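Local coordinates for N5-carboxyaminoimidazole ribonucleotide synthetase (Bacillus anthracis, PDB 3QFF), which probably catalyses the ATP- and bicarbonate-dependent carboxylation of aminoimidazole ribonucleotide to its N5-carboxy form in purine biosynthesis, at residues Gln111-Glu116 against Val151-Thr156; Pro126-Arg131 against Ile186-Val191; Gln134-Leu139 against Leu179-Glu184. One frame throughout, in Å; residues are numbered along the deposited sequence.

Contact 1: residues Gln111-Glu116 against Val151-Thr156. With ADP (adenosine-5'-diphosphate), chain C.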
loop_
_atom_site.group_PDB
_atom_site.type_symbol
_atom_site.label_atom_id
_atom_site.label_comp_id
_atom_site.label_asym_id
_atom_site.label_seq_id
_atom_site.Cartn_x
_atom_site.Cartn_y
_atom_site.Cartn_z
ATOM N N GLN A 111 -25.185 -7.367 14.690
ATOM C CA GLN A 111 -26.223 -7.005 13.724
ATOM C C GLN A 111 -27.501 -6.452 14.353
ATOM O O GLN A 111 -28.364 -5.910 13.659
ATOM C CB GLN A 111 -26.512 -8.197 12.804
ATOM C CG GLN A 111 -25.511 -8.282 11.669
ATOM C CD GLN A 111 -25.731 -7.184 10.648
ATOM O OE1 GLN A 111 -26.636 -7.275 9.807
ATOM N NE2 GLN A 111 -24.915 -6.135 10.715
ATOM N N ASN A 112 -27.608 -6.573 15.667
ATOM C CA ASN A 112 -28.779 -6.121 16.401
ATOM C C ASN A 112 -28.306 -5.294 17.593
ATOM O O ASN A 112 -27.561 -5.808 18.431
ATOM C CB ASN A 112 -29.601 -7.342 16.869
ATOM C CG ASN A 112 -30.866 -6.955 17.638
ATOM O OD1 ASN A 112 -30.802 -6.294 18.669
ATOM N ND2 ASN A 112 -32.030 -7.394 17.135
ATOM N N ARG A 113 -28.727 -4.027 17.651
ATOM C CA ARG A 113 -28.252 -3.076 18.681
ATOM C C ARG A 113 -28.494 -3.571 20.099
ATOM O O ARG A 113 -27.674 -3.355 20.993
ATOM C CB ARG A 113 -28.923 -1.706 18.528
ATOM C CG ARG A 113 -28.565 -0.959 17.253
ATOM C CD ARG A 113 -28.982 0.508 17.370
ATOM N NE ARG A 113 -28.853 1.200 16.090
ATOM C CZ ARG A 113 -27.749 1.825 15.686
ATOM N NH1 ARG A 113 -27.730 2.423 14.500
ATOM N NH2 ARG A 113 -26.670 1.855 16.468
ATOM N N PHE A 114 -29.627 -4.230 20.306
ATOM C CA PHE A 114 -29.934 -4.791 21.625
ATOM C C PHE A 114 -29.032 -5.975 21.960
ATOM O O PHE A 114 -28.410 -5.998 23.017
ATOM C CB PHE A 114 -31.420 -5.173 21.739
ATOM C CG PHE A 114 -31.809 -5.648 23.106
ATOM C CD1 PHE A 114 -32.047 -4.734 24.128
ATOM C CD2 PHE A 114 -31.895 -7.003 23.383
ATOM C CE1 PHE A 114 -32.401 -5.169 25.403
ATOM C CE2 PHE A 114 -32.244 -7.446 24.664
ATOM C CZ PHE A 114 -32.487 -6.521 25.673
ATOM N N THR A 115 -28.953 -6.953 21.060
ATOM C CA THR A 115 -28.036 -8.086 21.240
ATOM C C THR A 115 -26.605 -7.592 21.477
ATOM O O THR A 115 -25.885 -8.121 22.337
ATOM C CB THR A 115 -28.090 -9.046 20.033
ATOM O OG1 THR A 115 -29.456 -9.363 19.771
ATOM C CG2 THR A 115 -27.361 -10.336 20.326
ATOM N N GLU A 116 -26.227 -6.559 20.727
ATOM C CA GLU A 116 -24.885 -5.988 20.769
ATOM C C GLU A 116 -24.568 -5.425 22.158
ATOM O O GLU A 116 -23.543 -5.772 22.736
ATOM C CB GLU A 116 -24.734 -4.908 19.688
ATOM C CG GLU A 116 -23.371 -4.232 19.574
ATOM C CD GLU A 116 -23.317 -3.261 18.405
ATOM O OE1 GLU A 116 -24.183 -2.357 18.319
ATOM O OE2 GLU A 116 -22.426 -3.405 17.543
ATOM N N VAL A 151 -32.290 8.815 23.169
ATOM C CA VAL A 151 -32.255 8.519 21.748
ATOM C C VAL A 151 -32.942 7.177 21.469
ATOM O O VAL A 151 -32.599 6.153 22.072
ATOM C CB VAL A 151 -30.807 8.480 21.211
ATOM C CG1 VAL A 151 -30.804 8.385 19.704
ATOM C CG2 VAL A 151 -30.026 9.716 21.672
ATOM N N LEU A 152 -33.917 7.202 20.564
ATOM C CA LEU A 152 -34.568 5.990 20.100
ATOM C C LEU A 152 -33.960 5.586 18.773
ATOM O O LEU A 152 -34.009 6.348 17.820
ATOM C CB LEU A 152 -36.073 6.213 19.937
ATOM C CG LEU A 152 -36.923 4.965 19.680
ATOM C CD1 LEU A 152 -36.943 4.073 20.912
ATOM C CD2 LEU A 152 -38.333 5.387 19.299
ATOM N N LYS A 153 -33.380 4.392 18.718
ATOM C CA LYS A 153 -32.789 3.879 17.483
ATOM C C LYS A 153 -33.405 2.525 17.151
ATOM O O LYS A 153 -33.781 1.787 18.059
ATOM C CB LYS A 153 -31.269 3.718 17.622
ATOM C CG LYS A 153 -30.584 4.733 18.521
ATOM C CD LYS A 153 -29.061 4.610 18.426
ATOM C CE LYS A 153 -28.401 5.293 19.614
ATOM N NZ LYS A 153 -27.010 4.803 19.853
ATOM N N THR A 154 -33.510 2.204 15.862
ATOM C CA THR A 154 -33.953 0.871 15.449
ATOM C C THR A 154 -32.857 -0.142 15.779
ATOM O O THR A 154 -31.675 0.180 15.693
ATOM C CB THR A 154 -34.267 0.786 13.940
ATOM O OG1 THR A 154 -33.084 1.080 13.184
ATOM C CG2 THR A 154 -35.378 1.754 13.551
ATOM N N THR A 155 -33.247 -1.356 16.156
ATOM C CA THR A 155 -32.272 -2.384 16.536
ATOM C C THR A 155 -31.497 -2.935 15.339
ATOM O O THR A 155 -30.364 -3.380 15.487
ATOM C CB THR A 155 -32.921 -3.563 17.299
ATOM O OG1 THR A 155 -34.028 -4.075 16.548
ATOM C CG2 THR A 155 -33.398 -3.129 18.684
ATOM N N THR A 156 -32.110 -2.918 14.156
ATOM C CA THR A 156 -31.464 -3.476 12.967
ATOM C C THR A 156 -31.511 -2.533 11.775
ATOM O O THR A 156 -32.212 -1.514 11.802
ATOM C CB THR A 156 -32.102 -4.815 12.531
ATOM O OG1 THR A 156 -33.442 -4.577 12.084
ATOM C CG2 THR A 156 -32.104 -5.825 13.675
HETATM P PB ADP C . -25.294 4.837 13.475
HETATM O O1B ADP C . -26.290 5.366 12.469
HETATM O O2B ADP C . -25.333 3.330 13.610
HETATM O O3B ADP C . -23.909 5.418 13.307
HETATM P PA ADP C . -25.031 5.605 16.277
HETATM O O1A ADP C . -23.539 5.536 16.026
HETATM O O2A ADP C . -25.660 4.754 17.356
HETATM O O3A ADP C . -25.857 5.385 14.897
HETATM O "O5'" ADP C . -25.393 7.126 16.650
HETATM C "C5'" ADP C . -25.220 8.158 15.680
HETATM C "C4'" ADP C . -24.764 9.431 16.376
HETATM O "O4'" ADP C . -25.736 9.810 17.352
HETATM C "C3'" ADP C . -23.452 9.234 17.121
HETATM O "O3'" ADP C . -22.340 9.661 16.328
HETATM C "C2'" ADP C . -23.608 10.065 18.378
HETATM O "O2'" ADP C . -23.036 11.361 18.179
HETATM C "C1'" ADP C . -25.109 10.217 18.573
HETATM N N9 ADP C . -25.569 9.356 19.698
HETATM C C8 ADP C . -26.012 8.084 19.593
HETATM N N7 ADP C . -26.357 7.581 20.804
HETATM C C5 ADP C . -26.140 8.541 21.718
HETATM C C6 ADP C . -26.295 8.671 23.190
HETATM N N6 ADP C . -26.766 7.644 23.941
HETATM N N1 ADP C . -25.947 9.855 23.753
HETATM C C2 ADP C . -25.476 10.885 23.024
HETATM N N3 ADP C . -25.312 10.833 21.690
HETATM C C4 ADP C . -25.623 9.712 20.988
#
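Two hydrogen bonds from Arg113 carry the contact between Gln111-Glu116 and Val151-Thr156. Its backbone N gives the straighter one, to Thr155 O at 2.8 Å (167° at the hydrogen), in the carbonyl plane and on a lone pair; its side chain then runs extended from CG to NE and gives a weak one, NE to Thr154 O at 3.0 Å. Asn112 CA adds a CH...O contact to the same Thr155 O. The helix that starts at Arg113 is capped by Asn112, whose CG stands anti to the backbone N (chi1 -179°) and whose OD1 accepts from Thr115 N, and weakly from Phe114 N. Thr155 OG1 is hydrogen-bonded to Glu184 OE2.

The charged groups converge on the nucleotide. Arg113 NH1 meets ADP O2B at 2.7 Å, while Lys153 NZ bonds both O2A and N7 of ADP, at 2.8 Å from O2A. Arg113 and Lys153 run roughly perpendicular to one another, with Lys153 CD over one guanidinium face and Thr154 O and ADP O2B at its edge. The diphosphate probably offsets the charge of the two cations; Arg113 NH2 also pairs with Glu274, and Lys153 NZ with Glu188.

Van der Waals contact is slight: the Asn112 amide lies alongside Thr155, OD1 3.7 Å from CB, and ND2 comes 3.8 Å from Thr156 CG2.

Lys153 and Thr154 close strand 150-154, an inner strand between 185-189 and 164-167, so the contact sets the start of helix 113-122 against the end of that strand beside the ADP phosphates.

Contact 2: residues Pro126-Arg131 against Ile186-Val191. With ADP (adenosine-5'-diphosphate), chain C.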
loop_
_atom_site.group_PDB
_atom_site.type_symbol
_atom_site.label_atom_id
_atom_site.label_comp_id
_atom_site.label_asym_id
_atom_site.label_seq_id
_atom_site.Cartn_x
_atom_site.Cartn_y
_atom_site.Cartn_z
ATOM N N PRO A 126 -18.758 -1.024 29.943
ATOM C CA PRO A 126 -19.867 -0.068 30.118
ATOM C C PRO A 126 -20.528 0.403 28.815
ATOM O O PRO A 126 -19.856 0.632 27.807
ATOM C CB PRO A 126 -19.208 1.117 30.837
ATOM C CG PRO A 126 -17.759 1.027 30.485
ATOM C CD PRO A 126 -17.440 -0.418 30.254
ATOM N N VAL A 127 -21.849 0.528 28.861
ATOM C CA VAL A 127 -22.634 1.110 27.774
ATOM C C VAL A 127 -23.624 2.090 28.404
ATOM O O VAL A 127 -23.906 2.009 29.609
ATOM C CB VAL A 127 -23.392 0.029 26.948
ATOM C CG1 VAL A 127 -22.405 -0.937 26.284
ATOM C CG2 VAL A 127 -24.376 -0.737 27.822
ATOM N N ALA A 128 -24.141 3.018 27.604
ATOM C CA ALA A 128 -25.219 3.896 28.068
ATOM C C ALA A 128 -26.403 3.028 28.464
ATOM O O ALA A 128 -26.658 1.982 27.850
ATOM C CB ALA A 128 -25.628 4.853 26.984
ATOM N N THR A 129 -27.122 3.467 29.488
ATOM C CA THR A 129 -28.254 2.717 29.986
ATOM C C THR A 129 -29.330 2.695 28.891
ATOM O O THR A 129 -29.507 3.668 28.149
ATOM C CB THR A 129 -28.716 3.263 31.353
ATOM O OG1 THR A 129 -28.627 4.682 31.345
ATOM C CG2 THR A 129 -27.782 2.790 32.454
ATOM N N TYR A 130 -29.972 1.547 28.722
ATOM C CA TYR A 130 -30.807 1.321 27.547
ATOM C C TYR A 130 -31.971 0.398 27.877
ATOM O O TYR A 130 -31.901 -0.380 28.835
ATOM C CB TYR A 130 -29.964 0.732 26.400
ATOM C CG TYR A 130 -29.392 -0.647 26.707
ATOM C CD1 TYR A 130 -28.268 -0.796 27.518
ATOM C CD2 TYR A 130 -29.993 -1.808 26.201
ATOM C CE1 TYR A 130 -27.744 -2.063 27.814
ATOM C CE2 TYR A 130 -29.477 -3.074 26.496
ATOM C CZ TYR A 130 -28.359 -3.192 27.301
ATOM O OH TYR A 130 -27.855 -4.444 27.601
ATOM N N ARG A 131 -33.035 0.504 27.076
ATOM C CA ARG A 131 -34.215 -0.358 27.186
ATOM C C ARG A 131 -34.692 -0.805 25.814
ATOM O O ARG A 131 -34.768 -0.003 24.871
ATOM C CB ARG A 131 -35.383 0.371 27.872
ATOM C CG ARG A 131 -35.143 0.817 29.301
ATOM C CD ARG A 131 -35.002 -0.340 30.279
ATOM N NE ARG A 131 -34.865 0.159 31.647
ATOM C CZ ARG A 131 -33.712 0.377 32.275
ATOM N NH1 ARG A 131 -32.547 0.130 31.679
ATOM N NH2 ARG A 131 -33.733 0.840 33.517
ATOM N N ILE A 186 -34.433 0.450 20.375
ATOM C CA ILE A 186 -33.820 0.560 21.667
ATOM C C ILE A 186 -33.862 2.046 22.036
ATOM O O ILE A 186 -33.680 2.901 21.175
ATOM C CB ILE A 186 -32.355 0.004 21.620
ATOM C CG1 ILE A 186 -31.757 -0.131 23.009
ATOM C CG2 ILE A 186 -31.434 0.848 20.712
ATOM C CD1 ILE A 186 -30.302 -0.616 22.959
ATOM N N LEU A 187 -34.129 2.346 23.299
ATOM C CA LEU A 187 -33.977 3.705 23.797
ATOM C C LEU A 187 -32.769 3.764 24.720
ATOM O O LEU A 187 -32.656 2.959 25.643
ATOM C CB LEU A 187 -35.225 4.176 24.545
ATOM C CG LEU A 187 -35.253 5.666 24.947
ATOM C CD1 LEU A 187 -35.772 6.503 23.803
ATOM C CD2 LEU A 187 -36.110 5.896 26.186
ATOM N N GLU A 188 -31.881 4.725 24.463
ATOM C CA GLU A 188 -30.663 4.909 25.255
ATOM C C GLU A 188 -30.644 6.260 25.957
ATOM O O GLU A 188 -31.071 7.264 25.377
ATOM C CB GLU A 188 -29.433 4.853 24.359
ATOM C CG GLU A 188 -29.225 3.563 23.590
ATOM C CD GLU A 188 -27.978 3.621 22.722
ATOM O OE1 GLU A 188 -27.837 2.761 21.831
ATOM O OE2 GLU A 188 -27.148 4.542 22.916
ATOM N N LYS A 189 -30.125 6.286 27.183
ATOM C CA LYS A 189 -29.822 7.547 27.862
ATOM C C LYS A 189 -28.837 8.360 27.043
ATOM O O LYS A 189 -27.882 7.819 26.486
ATOM C CB LYS A 189 -29.238 7.311 29.254
ATOM C CG LYS A 189 -30.168 7.642 30.401
ATOM C CD LYS A 189 -29.486 7.394 31.739
ATOM C CE LYS A 189 -30.500 7.213 32.865
ATOM N NZ LYS A 189 -30.065 6.166 33.833
ATOM N N TRP A 190 -29.090 9.660 26.960
ATOM C CA TRP A 190 -28.176 10.587 26.312
ATOM C C TRP A 190 -26.874 10.640 27.098
ATOM O O TRP A 190 -26.878 10.873 28.310
ATOM C CB TRP A 190 -28.800 11.981 26.239
ATOM C CG TRP A 190 -27.948 13.013 25.562
ATOM C CD1 TRP A 190 -27.107 13.919 26.165
ATOM C CD2 TRP A 190 -27.862 13.261 24.154
ATOM N NE1 TRP A 190 -26.500 14.706 25.212
ATOM C CE2 TRP A 190 -26.948 14.328 23.971
ATOM C CE3 TRP A 190 -28.468 12.685 23.028
ATOM C CZ2 TRP A 190 -26.619 14.827 22.703
ATOM C CZ3 TRP A 190 -28.143 13.184 21.766
ATOM C CH2 TRP A 190 -27.225 14.245 21.616
ATOM N N VAL A 191 -25.768 10.403 26.409
ATOM C CA VAL A 191 -24.456 10.480 27.037
ATOM C C VAL A 191 -23.884 11.857 26.730
ATOM O O VAL A 191 -23.721 12.211 25.560
ATOM C CB VAL A 191 -23.493 9.377 26.525
ATOM C CG1 VAL A 191 -22.215 9.348 27.358
ATOM C CG2 VAL A 191 -24.166 8.008 26.549
HETATM P PB ADP C . -25.294 4.837 13.475
HETATM O O1B ADP C . -26.290 5.366 12.469
HETATM O O2B ADP C . -25.333 3.330 13.610
HETATM O O3B ADP C . -23.909 5.418 13.307
HETATM P PA ADP C . -25.031 5.605 16.277
HETATM O O1A ADP C . -23.539 5.536 16.026
HETATM O O2A ADP C . -25.660 4.754 17.356
HETATM O O3A ADP C . -25.857 5.385 14.897
HETATM O "O5'" ADP C . -25.393 7.126 16.650
HETATM C "C5'" ADP C . -25.220 8.158 15.680
HETATM C "C4'" ADP C . -24.764 9.431 16.376
HETATM O "O4'" ADP C . -25.736 9.810 17.352
HETATM C "C3'" ADP C . -23.452 9.234 17.121
HETATM O "O3'" ADP C . -22.340 9.661 16.328
HETATM C "C2'" ADP C . -23.608 10.065 18.378
HETATM O "O2'" ADP C . -23.036 11.361 18.179
HETATM C "C1'" ADP C . -25.109 10.217 18.573
HETATM N N9 ADP C . -25.569 9.356 19.698
HETATM C C8 ADP C . -26.012 8.084 19.593
HETATM N N7 ADP C . -26.357 7.581 20.804
HETATM C C5 ADP C . -26.140 8.541 21.718
HETATM C C6 ADP C . -26.295 8.671 23.190
HETATM N N6 ADP C . -26.766 7.644 23.941
HETATM N N1 ADP C . -25.947 9.855 23.753
HETATM C C2 ADP C . -25.476 10.885 23.024
HETATM N N3 ADP C . -25.312 10.833 21.690
HETATM C C4 ADP C . -25.623 9.712 20.988
#
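Tyr130 and Glu188 form an antiparallel non-hydrogen-bonded pair (CA-CA 4.3 Å), followed by the hydrogen-bonded pair of Arg131 and Leu187, whose two bonds, Arg131 N to Leu187 O and Leu187 N to Arg131 O, both measure 2.9 Å. One further rung, Lys189 N to Thr129 O, is nearly straight at 167°.

On the face that Tyr130 shares with Glu188, Ile186 CD1 reaches the aromatic ring obliquely, 3.5 Å from Tyr130 CD2. Ile186 has CG1 anti to its backbone N (chi1 -170°) and an extended chain, which carries CD1 to the ring; Tyr130 OH bonds Glu121 and Asn118 of helix 113-122. Nearer the adenine, Ala128 CB packs on Val191 CG2 at 3.5 Å.

Segment 186-191 reads the adenine directly. Val191 N donates to ADP N1 at 2.7 Å, almost straight at 177°, and ADP N6 donates to Lys189 O at 2.8 Å and, at longer range, to Glu188 OE2. The Trp190 ring has ADP C2 over one face, displaced from the ring centre. Glu188 OE1 forms salt bridges with Lys153 and Lys117. A protein donor facing N1 and protein acceptors facing N6 match adenine, consistent with recognition of the base by the strand and its exit, as in other ATP-grasp enzymes.

Contact 3: residues Gln134-Leu139 against Leu179-Glu184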
loop_
_atom_site.group_PDB
_atom_site.type_symbol
_atom_site.label_atom_id
_atom_site.label_comp_id
_atom_site.label_asym_id
_atom_site.label_seq_id
_atom_site.Cartn_x
_atom_site.Cartn_y
_atom_site.Cartn_z
ATOM N N GLN A 134 -40.317 -2.684 21.952
ATOM C CA GLN A 134 -40.988 -3.512 20.952
ATOM C C GLN A 134 -42.434 -3.046 20.700
ATOM O O GLN A 134 -43.061 -3.452 19.727
ATOM C CB GLN A 134 -40.945 -4.996 21.363
ATOM C CG GLN A 134 -39.542 -5.608 21.317
ATOM C CD GLN A 134 -39.518 -7.116 21.614
ATOM O OE1 GLN A 134 -40.159 -7.586 22.552
ATOM N NE2 GLN A 134 -38.757 -7.870 20.813
ATOM N N ASN A 135 -42.958 -2.215 21.588
ATOM C CA ASN A 135 -44.274 -1.600 21.389
ATOM C C ASN A 135 -44.390 -0.253 22.081
ATOM O O ASN A 135 -43.444 0.198 22.738
ATOM C CB ASN A 135 -45.410 -2.536 21.824
ATOM C CG ASN A 135 -45.301 -2.973 23.265
ATOM O OD1 ASN A 135 -44.782 -2.252 24.123
ATOM N ND2 ASN A 135 -45.831 -4.159 23.552
ATOM N N GLN A 136 -45.557 0.375 21.933
ATOM C CA GLN A 136 -45.818 1.692 22.512
ATOM C C GLN A 136 -45.759 1.697 24.027
ATOM O O GLN A 136 -45.245 2.643 24.628
ATOM C CB GLN A 136 -47.168 2.239 22.023
ATOM C CG GLN A 136 -47.232 2.404 20.504
ATOM C CD GLN A 136 -46.248 3.441 19.984
ATOM O OE1 GLN A 136 -45.819 4.330 20.721
ATOM N NE2 GLN A 136 -45.903 3.343 18.703
ATOM N N GLU A 137 -46.285 0.648 24.648
ATOM C CA GLU A 137 -46.242 0.534 26.106
ATOM C C GLU A 137 -44.805 0.533 26.627
ATOM O O GLU A 137 -44.499 1.214 27.609
ATOM C CB GLU A 137 -47.002 -0.704 26.584
ATOM C CG GLU A 137 -46.970 -0.937 28.108
ATOM C CD GLU A 137 -47.396 0.278 28.941
ATOM O OE1 GLU A 137 -48.349 0.991 28.542
ATOM O OE2 GLU A 137 -46.778 0.514 30.014
ATOM N N GLN A 138 -43.933 -0.218 25.954
ATOM C CA GLN A 138 -42.525 -0.289 26.325
ATOM C C GLN A 138 -41.803 1.038 26.105
ATOM O O GLN A 138 -40.930 1.393 26.888
ATOM C CB GLN A 138 -41.814 -1.435 25.594
ATOM C CG GLN A 138 -42.173 -2.807 26.161
ATOM C CD GLN A 138 -41.378 -3.956 25.554
ATOM O OE1 GLN A 138 -40.710 -3.809 24.521
ATOM N NE2 GLN A 138 -41.454 -5.118 26.201
ATOM N N LEU A 139 -42.176 1.760 25.046
ATOM C CA LEU A 139 -41.621 3.090 24.799
ATOM C C LEU A 139 -42.019 4.040 25.925
ATOM O O LEU A 139 -41.169 4.758 26.459
ATOM C CB LEU A 139 -42.046 3.651 23.441
ATOM C CG LEU A 139 -41.539 5.061 23.090
ATOM C CD1 LEU A 139 -40.007 5.209 23.240
ATOM C CD2 LEU A 139 -41.980 5.458 21.682
ATOM N N LEU A 179 -41.723 5.974 14.982
ATOM C CA LEU A 179 -40.587 5.082 14.767
ATOM C C LEU A 179 -40.797 3.724 15.429
ATOM O O LEU A 179 -40.589 2.692 14.795
ATOM C CB LEU A 179 -39.282 5.731 15.253
ATOM C CG LEU A 179 -37.975 4.982 14.981
ATOM C CD1 LEU A 179 -37.729 4.814 13.477
ATOM C CD2 LEU A 179 -36.807 5.701 15.653
ATOM N N ALA A 180 -41.210 3.732 16.695
ATOM C CA ALA A 180 -41.509 2.494 17.419
ATOM C C ALA A 180 -42.643 1.697 16.750
ATOM O O ALA A 180 -42.792 0.496 16.977
ATOM C CB ALA A 180 -41.839 2.794 18.870
ATOM N N ASN A 181 -43.423 2.371 15.906
ATOM C CA ASN A 181 -44.516 1.727 15.183
ATOM C C ASN A 181 -44.047 0.945 13.956
ATOM O O ASN A 181 -44.654 -0.062 13.585
ATOM C CB ASN A 181 -45.566 2.764 14.781
ATOM C CG ASN A 181 -46.868 2.136 14.365
ATOM O OD1 ASN A 181 -47.159 2.025 13.175
ATOM N ND2 ASN A 181 -47.652 1.696 15.341
ATOM N N ALA A 182 -42.970 1.414 13.330
ATOM C CA ALA A 182 -42.430 0.793 12.115
ATOM C C ALA A 182 -41.372 -0.281 12.378
ATOM O O ALA A 182 -41.161 -1.163 11.537
ATOM C CB ALA A 182 -41.861 1.862 11.187
ATOM N N ALA A 183 -40.696 -0.199 13.521
ATOM C CA ALA A 183 -39.575 -1.098 13.805
ATOM C C ALA A 183 -39.326 -1.334 15.286
ATOM O O ALA A 183 -39.707 -0.524 16.138
ATOM C CB ALA A 183 -38.300 -0.573 13.144
ATOM N N GLU A 184 -38.689 -2.464 15.574
ATOM C CA GLU A 184 -38.146 -2.746 16.890
ATOM C C GLU A 184 -36.998 -1.781 17.157
ATOM O O GLU A 184 -36.124 -1.583 16.302
ATOM C CB GLU A 184 -37.633 -4.181 16.965
ATOM C CG GLU A 184 -37.041 -4.541 18.328
ATOM C CD GLU A 184 -36.382 -5.906 18.347
ATOM O OE1 GLU A 184 -36.978 -6.842 18.930
ATOM O OE2 GLU A 184 -35.269 -6.041 17.780
#
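Gln134 meets Glu184 through its side chain. From CB, which has no close partner across the contact, the chain passes to CG, placed anti to the carbonyl carbon (chi1 -68°), 4.0 Å from Glu184 CG and 3.7 Å from Glu184 OE1. CD follows, also 3.7 Å from Glu184 OE1, and at the tip NE2 donates to that oxygen at 2.8 Å (165° at the hydrogen). The acceptor lies almost in the amide plane and is met nearly along its C-O axis; the amide and carboxylate planes are 24° apart. The two chains run alongside each other in the same direction.

Leu139 CD2 makes a nonpolar contact with Ala180 CB at 3.9 Å. Gln136, bent at chi2, brings NE2 into van der Waals contact 4.0 Å from Asn181 CB, while its OE1 accepts from Arg177 of helix 173-182. Asn135 caps helix 136-146, its OD1 accepting from Gln138 N.

The contact joins the start of helix 136-146 to the end of helix 173-182. Each oxygen of the Glu184 carboxylate has a hydrogen-bond partner, Gln134 NE2 at OE1 and Thr155 OG1 at OE2, which probably fixes the group's rotation and is consistent with an ionised carboxylate.

Overall arrangement
All three contacts gather around one four-stranded antiparallel sheet, ordered 130-133, 185-189, 150-154, 164-167, in the ATP-grasp region. Contact 1 lies on inner strand 150-154 and contact 2 on its inner neighbour 185-189, the two bonded through Lys153 O to Ile186 N; the contact centres are about 11 Å apart. Both line the nucleotide site, contact 1 at the phosphates and N7, contact 2 at the adenine. Contact 3, its centre about 12 Å from that of contact 1 and about 16 Å from that of contact 2, lies behind at helices 136-146 and 173-182, linked to contact 1 by Glu184. Along the chain, segments of contact 1 alternate with those of contacts 2 and 3.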